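Long-range contacts in putative 2-dehydro-3-deoxygalactonokinase (Sinorhizobium meliloti, PDB 3T69), which probably phosphorylates 2-dehydro-3-deoxy-D-galactonate with ATP, a step in the breakdown of D-galactonate and galactose: residues Phe201-Ser206 and Thr276-Gln281; Leu218-Val222 and Gln239-Leu244; Thr168-Gly172 and Glu248-Ala252; Val188-Phe194 and Ala233-Ala238. All coordinates share one frame; numbering follows the deposited sequence.

Interaction 1 of 4, residues Phe201-Ser206 and Thr276-Gln281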
loop_
_atom_site.group_PDB
_atom_site.type_symbol
_atom_site.label_atom_id
_atom_site.label_comp_id
_atom_site.label_asym_id
_atom_site.label_seq_id
_atom_site.Cartn_x
_atom_site.Cartn_y
_atom_site.Cartn_z
ATOM N N PHE B 201 16.136 7.916 -5.592
ATOM C CA PHE B 201 15.472 8.161 -4.313
ATOM C C PHE B 201 14.905 9.558 -4.078
ATOM O O PHE B 201 13.731 9.683 -3.712
ATOM C CB PHE B 201 16.325 7.707 -3.117
ATOM C CG PHE B 201 15.666 7.943 -1.780
ATOM C CD1 PHE B 201 14.652 7.089 -1.319
ATOM C CD2 PHE B 201 16.034 9.023 -0.985
ATOM C CE1 PHE B 201 14.017 7.320 -0.067
ATOM C CE2 PHE B 201 15.404 9.274 0.259
ATOM C CZ PHE B 201 14.401 8.412 0.722
ATOM N N THR B 202 15.694 10.609 -4.250
ATOM C CA THR B 202 15.169 11.951 -3.953
ATOM C C THR B 202 14.234 12.482 -5.027
ATOM O O THR B 202 13.432 13.390 -4.747
ATOM C CB THR B 202 16.276 13.022 -3.677
ATOM O OG1 THR B 202 17.149 13.149 -4.819
ATOM C CG2 THR B 202 17.064 12.658 -2.439
ATOM N N ASP B 203 14.357 11.970 -6.260
ATOM C CA ASP B 203 13.365 12.299 -7.297
ATOM C C ASP B 203 11.976 11.803 -6.857
ATOM O O ASP B 203 11.019 12.593 -6.868
ATOM C CB ASP B 203 13.707 11.695 -8.675
ATOM C CG ASP B 203 14.938 12.331 -9.341
ATOM O OD1 ASP B 203 15.325 13.474 -8.953
ATOM O OD2 ASP B 203 15.501 11.653 -10.267
ATOM N N ALA B 204 11.902 10.520 -6.455
ATOM C CA ALA B 204 10.684 9.871 -5.964
ATOM C C ALA B 204 10.040 10.674 -4.841
ATOM O O ALA B 204 8.835 11.017 -4.911
ATOM C CB ALA B 204 10.978 8.487 -5.505
ATOM N N VAL B 205 10.859 11.023 -3.848
ATOM C CA VAL B 205 10.433 11.830 -2.697
ATOM C C VAL B 205 9.929 13.184 -3.111
ATOM O O VAL B 205 8.973 13.698 -2.540
ATOM C CB VAL B 205 11.598 12.040 -1.658
ATOM C CG1 VAL B 205 11.185 12.981 -0.555
ATOM C CG2 VAL B 205 12.082 10.724 -1.093
ATOM N N SER B 206 10.571 13.793 -4.083
ATOM C CA SER B 206 10.122 15.114 -4.475
ATOM C C SER B 206 8.827 15.042 -5.322
ATOM O O SER B 206 7.853 15.738 -5.030
ATOM C CB SER B 206 11.254 15.889 -5.177
ATOM O OG SER B 206 12.426 15.938 -4.349
ATOM N N THR B 276 18.131 12.284 4.804
ATOM C CA THR B 276 18.358 12.494 3.387
ATOM C C THR B 276 17.056 12.986 2.758
ATOM O O THR B 276 17.001 14.042 2.090
ATOM C CB THR B 276 18.793 11.180 2.760
ATOM O OG1 THR B 276 19.978 10.736 3.414
ATOM C CG2 THR B 276 19.053 11.313 1.286
ATOM N N ALA B 277 15.993 12.237 3.028
ATOM C CA ALA B 277 14.720 12.555 2.462
ATOM C C ALA B 277 14.195 13.881 3.016
ATOM O O ALA B 277 13.628 14.685 2.281
ATOM C CB ALA B 277 13.752 11.385 2.689
ATOM N N LEU B 278 14.392 14.128 4.300
ATOM C CA LEU B 278 13.868 15.369 4.899
ATOM C C LEU B 278 14.596 16.673 4.480
ATOM O O LEU B 278 13.964 17.752 4.339
ATOM C CB LEU B 278 13.819 15.264 6.433
ATOM C CG LEU B 278 12.874 14.226 7.042
ATOM C CD1 LEU B 278 13.343 13.803 8.395
ATOM C CD2 LEU B 278 11.446 14.758 7.110
ATOM N N GLU B 279 15.917 16.587 4.311
ATOM C CA GLU B 279 16.672 17.756 3.904
ATOM C C GLU B 279 16.280 18.140 2.488
ATOM O O GLU B 279 15.933 19.308 2.242
ATOM C CB GLU B 279 18.175 17.525 4.059
ATOM C CG GLU B 279 18.629 17.734 5.499
ATOM C CD GLU B 279 19.951 17.049 5.866
ATOM O OE1 GLU B 279 20.380 16.049 5.237
ATOM O OE2 GLU B 279 20.550 17.515 6.851
ATOM N N SER B 280 16.275 17.153 1.583
ATOM C CA SER B 280 15.820 17.368 0.198
ATOM C C SER B 280 14.519 18.165 0.119
ATOM O O SER B 280 14.293 18.863 -0.856
ATOM C CB SER B 280 15.725 16.053 -0.588
ATOM O OG SER B 280 14.554 15.328 -0.251
ATOM N N GLN B 281 13.679 18.096 1.153
ATOM C CA GLN B 281 12.444 18.897 1.146
ATOM C C GLN B 281 12.578 20.211 1.864
ATOM O O GLN B 281 11.568 20.895 2.095
ATOM C CB GLN B 281 11.202 18.123 1.640
ATOM C CG GLN B 281 10.949 16.815 0.893
ATOM C CD GLN B 281 10.999 16.977 -0.629
ATOM O OE1 GLN B 281 10.266 17.790 -1.213
ATOM N NE2 GLN B 281 11.860 16.197 -1.276
#
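Phe201 and Val205 pack on Ala277 at the tight part of this helix-helix contact, where the methyl of Ala277 serves both side chains. Its CB meets the Phe201 ring at the edge, 3.6 Å from CE2, and CG2 of Val205 lies 4.2 Å from the same Ala277 CB. Val205 CG2 also rests on one face of the Phe201 ring, off toward the rim. With CG anti to the backbone N (chi1 -180°), the ring is carried toward helix 268-280, and its CE2-CZ side reaches Ala277.

The more open side, with its partly exposed residues, is looser. Here Thr202 CG2 comes no nearer than 4.1 Å to Ser280 CB, and Thr276, whose hydroxyl is bonded to the carbonyl of Thr272, adds only a distant methyl. Toward Ser206 the contact turns polar. The Gln281 chain bends back at chi2 and lays its amide across Val205 CG1, and NE2 donates to Ser206 OG over 3.1 Å, nearly straight at 165° and in the amide plane. Ser206 OG in turn donates to Thr202 O, which the backbone N of Ser206 also reaches. A second NE2 bond, to Ser280 OG, helps fix the amide's rotation. The axes pass 9.9 Å apart at -57°, an oblique packing that joins helix 199-210, of the helical run 171-252, to helix 268-280, which follows sheet strand 261-264 in this kinase of probable ASKHA fold.

Interaction 2 of 4, residues Leu218-Val222 and Gln239-Leu244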
loop_
_atom_site.group_PDB
_atom_site.type_symbol
_atom_site.label_atom_id
_atom_site.label_comp_id
_atom_site.label_asym_id
_atom_site.label_seq_id
_atom_site.Cartn_x
_atom_site.Cartn_y
_atom_site.Cartn_z
ATOM N N LEU B 218 1.968 6.781 -9.292
ATOM C CA LEU B 218 3.456 6.758 -9.167
ATOM C C LEU B 218 3.968 5.375 -8.820
ATOM O O LEU B 218 4.908 4.895 -9.459
ATOM C CB LEU B 218 3.957 7.790 -8.169
ATOM C CG LEU B 218 3.667 9.231 -8.661
ATOM C CD1 LEU B 218 3.672 10.298 -7.542
ATOM C CD2 LEU B 218 4.580 9.627 -9.819
ATOM N N LEU B 219 3.294 4.701 -7.890
ATOM C CA LEU B 219 3.681 3.338 -7.543
ATOM C C LEU B 219 3.565 2.391 -8.732
ATOM O O LEU B 219 4.435 1.538 -8.936
ATOM C CB LEU B 219 2.853 2.814 -6.380
ATOM C CG LEU B 219 3.037 3.527 -5.030
ATOM C CD1 LEU B 219 1.965 3.135 -4.024
ATOM C CD2 LEU B 219 4.400 3.214 -4.475
ATOM N N PHE B 220 2.529 2.560 -9.559
ATOM C CA PHE B 220 2.424 1.669 -10.672
ATOM C C PHE B 220 3.557 1.886 -11.657
ATOM O O PHE B 220 4.088 0.931 -12.214
ATOM C CB PHE B 220 1.060 1.717 -11.357
ATOM C CG PHE B 220 0.947 0.723 -12.475
ATOM C CD1 PHE B 220 0.890 -0.622 -12.199
ATOM C CD2 PHE B 220 1.002 1.137 -13.807
ATOM C CE1 PHE B 220 0.822 -1.585 -13.230
ATOM C CE2 PHE B 220 0.912 0.209 -14.831
ATOM C CZ PHE B 220 0.833 -1.173 -14.538
ATOM N N SER B 221 3.985 3.116 -11.779
ATOM C CA SER B 221 5.037 3.497 -12.673
ATOM C C SER B 221 6.347 2.819 -12.390
ATOM O O SER B 221 7.120 2.636 -13.271
ATOM C CB SER B 221 5.176 4.999 -12.703
ATOM O OG SER B 221 4.214 5.537 -13.579
ATOM N N VAL B 222 6.639 2.455 -11.166
ATOM C CA VAL B 222 7.871 1.753 -11.009
ATOM C C VAL B 222 7.812 0.449 -11.795
ATOM O O VAL B 222 8.769 0.086 -12.394
ATOM C CB VAL B 222 8.340 1.586 -9.543
ATOM C CG1 VAL B 222 7.675 2.523 -8.624
ATOM C CG2 VAL B 222 8.263 0.210 -9.100
ATOM N N GLN B 239 12.866 4.256 -5.883
ATOM C CA GLN B 239 11.618 4.893 -6.331
ATOM C C GLN B 239 10.464 4.501 -5.393
ATOM O O GLN B 239 9.749 5.370 -4.837
ATOM C CB GLN B 239 11.312 4.381 -7.717
ATOM C CG GLN B 239 10.727 5.378 -8.655
ATOM C CD GLN B 239 10.648 4.812 -10.072
ATOM O OE1 GLN B 239 11.441 3.923 -10.449
ATOM N NE2 GLN B 239 9.708 5.345 -10.879
ATOM N N LEU B 240 10.318 3.189 -5.190
ATOM C CA LEU B 240 9.366 2.688 -4.221
ATOM C C LEU B 240 9.506 3.324 -2.837
ATOM O O LEU B 240 8.507 3.831 -2.285
ATOM C CB LEU B 240 9.432 1.169 -4.087
ATOM C CG LEU B 240 8.428 0.588 -3.082
ATOM C CD1 LEU B 240 7.008 0.956 -3.430
ATOM C CD2 LEU B 240 8.514 -0.913 -3.109
ATOM N N SER B 241 10.716 3.282 -2.268
ATOM C CA SER B 241 10.896 3.800 -0.948
ATOM C C SER B 241 10.638 5.287 -0.993
ATOM O O SER B 241 9.905 5.839 -0.151
ATOM C CB SER B 241 12.300 3.530 -0.462
ATOM O OG SER B 241 12.440 4.100 0.829
ATOM N N GLY B 242 11.188 5.931 -2.013
ATOM C CA GLY B 242 11.070 7.335 -2.125
ATOM C C GLY B 242 9.653 7.804 -2.211
ATOM O O GLY B 242 9.308 8.868 -1.630
ATOM N N THR B 243 8.810 7.046 -2.928
ATOM C CA THR B 243 7.412 7.467 -3.139
ATOM C C THR B 243 6.654 7.492 -1.829
ATOM O O THR B 243 5.969 8.497 -1.464
ATOM C CB THR B 243 6.655 6.536 -4.161
ATOM O OG1 THR B 243 7.322 6.563 -5.444
ATOM C CG2 THR B 243 5.215 6.979 -4.310
ATOM N N LEU B 244 6.783 6.375 -1.127
ATOM C CA LEU B 244 6.141 6.185 0.161
ATOM C C LEU B 244 6.561 7.279 1.118
ATOM O O LEU B 244 5.706 7.896 1.792
ATOM C CB LEU B 244 6.542 4.841 0.732
ATOM C CG LEU B 244 5.923 3.683 -0.031
ATOM C CD1 LEU B 244 6.317 2.402 0.640
ATOM C CD2 LEU B 244 4.335 3.836 -0.158
HETATM O O HOH W 1 9.276 4.700 -13.642
#
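Leu219 and Val222 face Leu240 and Gln239 across two helix segments that run almost exactly antiparallel, at 175°, with their axes 9.7 Å apart. The closest backbone pairing sets Leu219 against Leu240, followed by Val222 against Gln239. Leu219 carries most of the apolar contact: its CD2 branch comes to 3.6 Å from Leu240 CD1 and also touches Thr243 CG2, at 3.9 Å. Thr243 presents that methyl because CG2 stands anti to its backbone N, while OG1 turns back to donate to Gln239 O, from above the carbonyl plane. The hydroxyl is thus satisfied within its own helix, and the carbon side is left to Leu219 and to CB of Leu218.

Helices 215-228 and 233-252, joined by a short connection, form an antiparallel helical hairpin in the helical part of the kinase. Val222 and Gln239 run alongside each other, pointing opposite ways, the valine CB 4.0 Å from Gln239 OE1. The extended glutamine carries its amide to a water that accepts from NE2 at 2.9 Å and donates to Ser221 O at 3.0 Å, bridging the two helices where no direct hydrogen bond joins them. Helix 215-228 also meets the second subunit: Ser221 OG bonds to its Pro122 O, and Leu219 packs on its Met170.

Interaction 3 of 4, residues Thr168-Gly172 and Glu248-Ala252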
loop_
_atom_site.group_PDB
_atom_site.type_symbol
_atom_site.label_atom_id
_atom_site.label_comp_id
_atom_site.label_asym_id
_atom_site.label_seq_id
_atom_site.Cartn_x
_atom_site.Cartn_y
_atom_site.Cartn_z
ATOM N N THR B 168 0.429 8.644 12.970
ATOM C CA THR B 168 1.123 7.529 12.345
ATOM C C THR B 168 1.012 7.626 10.837
ATOM O O THR B 168 0.012 8.175 10.301
ATOM C CB THR B 168 0.498 6.257 12.764
ATOM O OG1 THR B 168 0.443 6.256 14.188
ATOM C CG2 THR B 168 1.304 5.024 12.291
ATOM N N PHE B 169 2.035 7.116 10.152
ATOM C CA PHE B 169 2.029 6.906 8.727
ATOM C C PHE B 169 2.623 5.544 8.588
ATOM O O PHE B 169 3.660 5.265 9.183
ATOM C CB PHE B 169 2.905 7.938 8.045
ATOM C CG PHE B 169 2.288 9.321 7.969
ATOM C CD1 PHE B 169 1.518 9.690 6.892
ATOM C CD2 PHE B 169 2.498 10.254 8.981
ATOM C CE1 PHE B 169 0.955 10.958 6.813
ATOM C CE2 PHE B 169 1.948 11.508 8.910
ATOM C CZ PHE B 169 1.165 11.860 7.797
ATOM N N MET B 170 1.979 4.659 7.842
ATOM C CA MET B 170 2.389 3.248 7.884
ATOM C C MET B 170 3.378 2.911 6.772
ATOM O O MET B 170 3.329 1.823 6.171
ATOM C CB MET B 170 1.189 2.275 7.968
ATOM C CG MET B 170 0.019 2.440 6.960
ATOM S SD MET B 170 -1.350 1.280 7.309
ATOM C CE MET B 170 -0.623 -0.258 6.795
ATOM N N THR B 171 4.319 3.838 6.547
ATOM C CA THR B 171 5.207 3.777 5.386
ATOM C C THR B 171 6.090 2.541 5.388
ATOM O O THR B 171 6.210 1.872 4.385
ATOM C CB THR B 171 6.017 5.119 5.174
ATOM O OG1 THR B 171 6.869 5.309 6.258
ATOM C CG2 THR B 171 5.088 6.358 5.161
ATOM N N GLY B 172 6.679 2.184 6.510
ATOM C CA GLY B 172 7.504 0.980 6.506
ATOM C C GLY B 172 6.793 -0.324 6.181
ATOM O O GLY B 172 7.305 -1.133 5.438
ATOM N N GLU B 248 4.422 10.327 3.045
ATOM C CA GLU B 248 4.534 10.683 4.475
ATOM C C GLU B 248 4.800 12.164 4.749
ATOM O O GLU B 248 4.166 12.786 5.613
ATOM C CB GLU B 248 5.674 9.939 5.111
ATOM C CG GLU B 248 5.770 10.269 6.589
ATOM C CD GLU B 248 6.657 9.299 7.339
ATOM O OE1 GLU B 248 6.797 8.136 6.872
ATOM O OE2 GLU B 248 7.216 9.718 8.393
ATOM N N ILE B 249 5.749 12.746 4.020
ATOM C CA ILE B 249 6.158 14.074 4.414
ATOM C C ILE B 249 5.126 15.072 4.010
ATOM O O ILE B 249 4.771 15.971 4.799
ATOM C CB ILE B 249 7.499 14.440 3.851
ATOM C CG1 ILE B 249 8.573 13.557 4.477
ATOM C CG2 ILE B 249 7.754 15.945 4.053
ATOM C CD1 ILE B 249 9.794 13.535 3.615
ATOM N N ALA B 250 4.637 14.911 2.788
ATOM C CA ALA B 250 3.444 15.638 2.353
ATOM C C ALA B 250 2.427 15.672 3.447
ATOM O O ALA B 250 1.957 16.723 3.788
ATOM C CB ALA B 250 2.839 14.972 1.131
ATOM N N GLY B 251 2.113 14.505 4.012
ATOM C CA GLY B 251 1.102 14.414 5.044
ATOM C C GLY B 251 1.520 15.054 6.359
ATOM O O GLY B 251 0.758 15.852 6.962
ATOM N N ALA B 252 2.709 14.689 6.828
ATOM C CA ALA B 252 3.292 15.385 7.966
ATOM C C ALA B 252 3.186 16.920 7.764
ATOM O O ALA B 252 2.710 17.652 8.655
ATOM C CB ALA B 252 4.698 14.971 8.129
#
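One face of the Phe169 ring is taken by Glu248: its carbonyl O sits 3.8 Å above the plane toward the rim, and its CG makes a CH-pi contact 4.3 Å from the ring centroid, 27° off the normal. At the far end of the ring CZ approaches the backbone obliquely, 3.5 Å from Gly251 C and 3.4 Å from Ala252 N. Glycine suits this position, since a CB on Gly251 would run into the ring. The carboxylate of Glu248 lies within 4° of parallel to the ring, although the two side chains as wholes cross at a slant.

CG of Glu248 is anti to the backbone N (chi1 -178°), and the extended chain beyond it takes the acid past the root of the ring, near Phe169 CB, to Thr171. There Thr171 OG1 donates to Glu248 OE1 over 2.9 Å, meeting the oxygen nearly along its C-O axis. Tyr274 OH bonds to both Thr171 OG1 and Glu248 OE1, while OE2 is held by Trp155 NE1 and Ser153 OG, so this buried carboxylate is gripped at both oxygens. Replacing Phe169 with an alanine would probably open a gap beside Gly251 and strip the aliphatic part of Glu248 of its aromatic cover.

The contact ties the last turn of helix 233-252 to the junction where strand 162-169 passes into helix 171-181, with Met170 at the N-cap position. Strand 153-159 lies alongside, Phe169 sharing backbone hydrogen bonds with Ser153, and the second subunit also packs here, its Thr216 against Phe169.

Interaction 4 of 4, residues Val188-Phe194 and Ala233-Ala238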
loop_
_atom_site.group_PDB
_atom_site.type_symbol
_atom_site.label_atom_id
_atom_site.label_comp_id
_atom_site.label_asym_id
_atom_site.label_seq_id
_atom_site.Cartn_x
_atom_site.Cartn_y
_atom_site.Cartn_z
ATOM N N VAL B 188 11.615 -4.871 -8.063
ATOM C CA VAL B 188 12.603 -4.596 -7.009
ATOM C C VAL B 188 13.286 -5.828 -6.376
ATOM O O VAL B 188 14.358 -5.688 -5.739
ATOM C CB VAL B 188 11.985 -3.772 -5.859
ATOM C CG1 VAL B 188 11.361 -2.511 -6.390
ATOM C CG2 VAL B 188 10.950 -4.592 -5.097
ATOM N N ALA B 189 12.669 -7.008 -6.543
ATOM C CA ALA B 189 12.910 -8.152 -5.635
ATOM C C ALA B 189 14.394 -8.503 -5.511
ATOM O O ALA B 189 14.966 -8.479 -4.408
ATOM C CB ALA B 189 12.074 -9.394 -6.042
ATOM N N GLU B 190 15.010 -8.769 -6.661
ATOM C CA GLU B 190 16.387 -9.251 -6.719
ATOM C C GLU B 190 17.458 -8.175 -6.386
ATOM O O GLU B 190 18.650 -8.428 -6.570
ATOM C CB GLU B 190 16.636 -9.966 -8.065
ATOM C CG GLU B 190 15.366 -10.726 -8.587
ATOM C CD GLU B 190 15.652 -12.066 -9.316
ATOM O OE1 GLU B 190 16.689 -12.166 -10.023
ATOM O OE2 GLU B 190 14.824 -13.014 -9.188
ATOM N N ALA B 191 17.037 -7.002 -5.896
ATOM C CA ALA B 191 17.932 -6.097 -5.164
ATOM C C ALA B 191 17.579 -6.217 -3.688
ATOM O O ALA B 191 16.426 -6.541 -3.365
ATOM C CB ALA B 191 17.750 -4.660 -5.616
ATOM N N ASP B 192 18.540 -5.944 -2.797
ATOM C CA ASP B 192 18.277 -5.930 -1.339
ATOM C C ASP B 192 18.425 -4.526 -0.754
ATOM O O ASP B 192 17.917 -4.223 0.326
ATOM C CB ASP B 192 19.208 -6.903 -0.580
ATOM C CG ASP B 192 18.764 -8.395 -0.686
ATOM O OD1 ASP B 192 17.699 -8.679 -1.282
ATOM O OD2 ASP B 192 19.486 -9.292 -0.159
ATOM N N THR B 193 19.121 -3.664 -1.477
ATOM C CA THR B 193 19.527 -2.358 -0.943
ATOM C C THR B 193 19.546 -1.315 -2.039
ATOM O O THR B 193 19.396 -1.641 -3.223
ATOM C CB THR B 193 20.989 -2.398 -0.362
ATOM O OG1 THR B 193 21.570 -3.685 -0.623
ATOM C CG2 THR B 193 21.023 -2.085 1.147
ATOM N N PHE B 194 19.767 -0.069 -1.630
ATOM C CA PHE B 194 19.993 1.002 -2.559
ATOM C C PHE B 194 20.647 2.133 -1.810
ATOM O O PHE B 194 20.411 2.301 -0.619
ATOM C CB PHE B 194 18.675 1.451 -3.230
ATOM C CG PHE B 194 17.676 2.123 -2.290
ATOM C CD1 PHE B 194 17.670 3.506 -2.139
ATOM C CD2 PHE B 194 16.736 1.365 -1.588
ATOM C CE1 PHE B 194 16.766 4.110 -1.307
ATOM C CE2 PHE B 194 15.836 1.965 -0.748
ATOM C CZ PHE B 194 15.848 3.340 -0.607
ATOM N N ALA B 233 16.849 -2.750 -10.649
ATOM C CA ALA B 233 16.175 -3.119 -9.399
ATOM C C ALA B 233 16.443 -2.154 -8.182
ATOM O O ALA B 233 15.532 -1.847 -7.400
ATOM C CB ALA B 233 16.441 -4.604 -9.064
ATOM N N ALA B 234 17.665 -1.641 -8.047
ATOM C CA ALA B 234 17.948 -0.721 -6.951
ATOM C C ALA B 234 17.248 0.629 -7.160
ATOM O O ALA B 234 16.750 1.249 -6.208
ATOM C CB ALA B 234 19.451 -0.539 -6.761
ATOM N N ASP B 235 17.200 1.096 -8.399
ATOM C CA ASP B 235 16.516 2.352 -8.660
ATOM C C ASP B 235 14.974 2.251 -8.479
ATOM O O ASP B 235 14.321 3.225 -8.036
ATOM C CB ASP B 235 16.950 2.896 -10.023
ATOM C CG ASP B 235 18.470 3.285 -10.045
ATOM O OD1 ASP B 235 18.893 4.226 -9.294
ATOM O OD2 ASP B 235 19.228 2.637 -10.813
ATOM N N ALA B 236 14.424 1.065 -8.782
ATOM C CA ALA B 236 13.006 0.764 -8.597
ATOM C C ALA B 236 12.621 0.787 -7.092
ATOM O O ALA B 236 11.655 1.491 -6.678
ATOM C CB ALA B 236 12.670 -0.585 -9.228
ATOM N N ARG B 237 13.406 0.023 -6.310
ATOM C CA ARG B 237 13.386 -0.040 -4.860
ATOM C C ARG B 237 13.458 1.354 -4.281
ATOM O O ARG B 237 12.707 1.723 -3.362
ATOM C CB ARG B 237 14.586 -0.842 -4.435
ATOM C CG ARG B 237 14.610 -1.296 -2.995
ATOM C CD ARG B 237 15.195 -2.747 -2.848
ATOM N NE ARG B 237 15.239 -3.154 -1.436
ATOM C CZ ARG B 237 14.468 -4.086 -0.884
ATOM N NH1 ARG B 237 13.594 -4.784 -1.626
ATOM N NH2 ARG B 237 14.587 -4.321 0.416
ATOM N N ALA B 238 14.347 2.145 -4.847
ATOM C CA ALA B 238 14.567 3.486 -4.382
ATOM C C ALA B 238 13.349 4.324 -4.643
ATOM O O ALA B 238 12.893 5.047 -3.761
ATOM C CB ALA B 238 15.791 4.094 -5.090
#
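Phe194 lays its ring flat on the helix at Ala238, whose CA stands 3.7 Å from the ring centroid and 8° off the normal, a CH-pi contact over the centre of the face. The methyl of Ala238 reaches the same face at CD1, 3.5 Å from its CB. A chi1 of 67° puts CG between the backbone N and the carbonyl carbon, folding the ring back over the helix, while CB sits near Ala234 O.

Small residues on the helix make the shallow hollows that the loop fills. Val188 inserts its CG1 branch against the backbone between Ala236 and Arg237, 3.3 Å from Arg237 N and 3.7 Å from Ala236 CB. Ala191, last residue of the type I turn that begins at Val188, sets its CB 3.7 Å from Ala233 CB. Arg237 is the reverse bump, a side chain from the helix that runs out over the loop. Its CG lies 3.7 Å from Phe194 CD2, and the guanidinium, at 68° to the ring, has Ala191 O and Asp192 CA over one face. A serine in place of Phe194 would probably uncover Ala238 and leave the aliphatic part of Arg237 freer to swing.

The loop after helix 185-188 is thereby fitted onto the first turns of helix 233-252. The contact is chiefly apolar and shape-driven, the alanines letting the chain come close; a nearby polar approach is Asp192 O, 3.3 Å from Arg237 NH2. The Asp192 carboxylate does not touch the guanidinium, so any attraction between these charges is probably a longer-range one.

Helix 233-252 is the common element: interactions 4, 2 and 3 follow one another along it from its first turn to its last, so that the centres of 4 and 2 are about 11 Å apart while 4 and 3 lie about 21 Å apart without touching. Interaction 1 reaches it from the side. Phe201 CD1 packs 3.7 Å from Phe194 CE1 of interaction 4, and Val205 CG2 comes to 3.4 Å from Gly242 O of interaction 2. Leu278 and Ile249 join interactions 1 and 3, whose centres are about 13 Å apart. Interactions 2 and 3 both border the second subunit. All four are structural packing in and around the helical run 171-252.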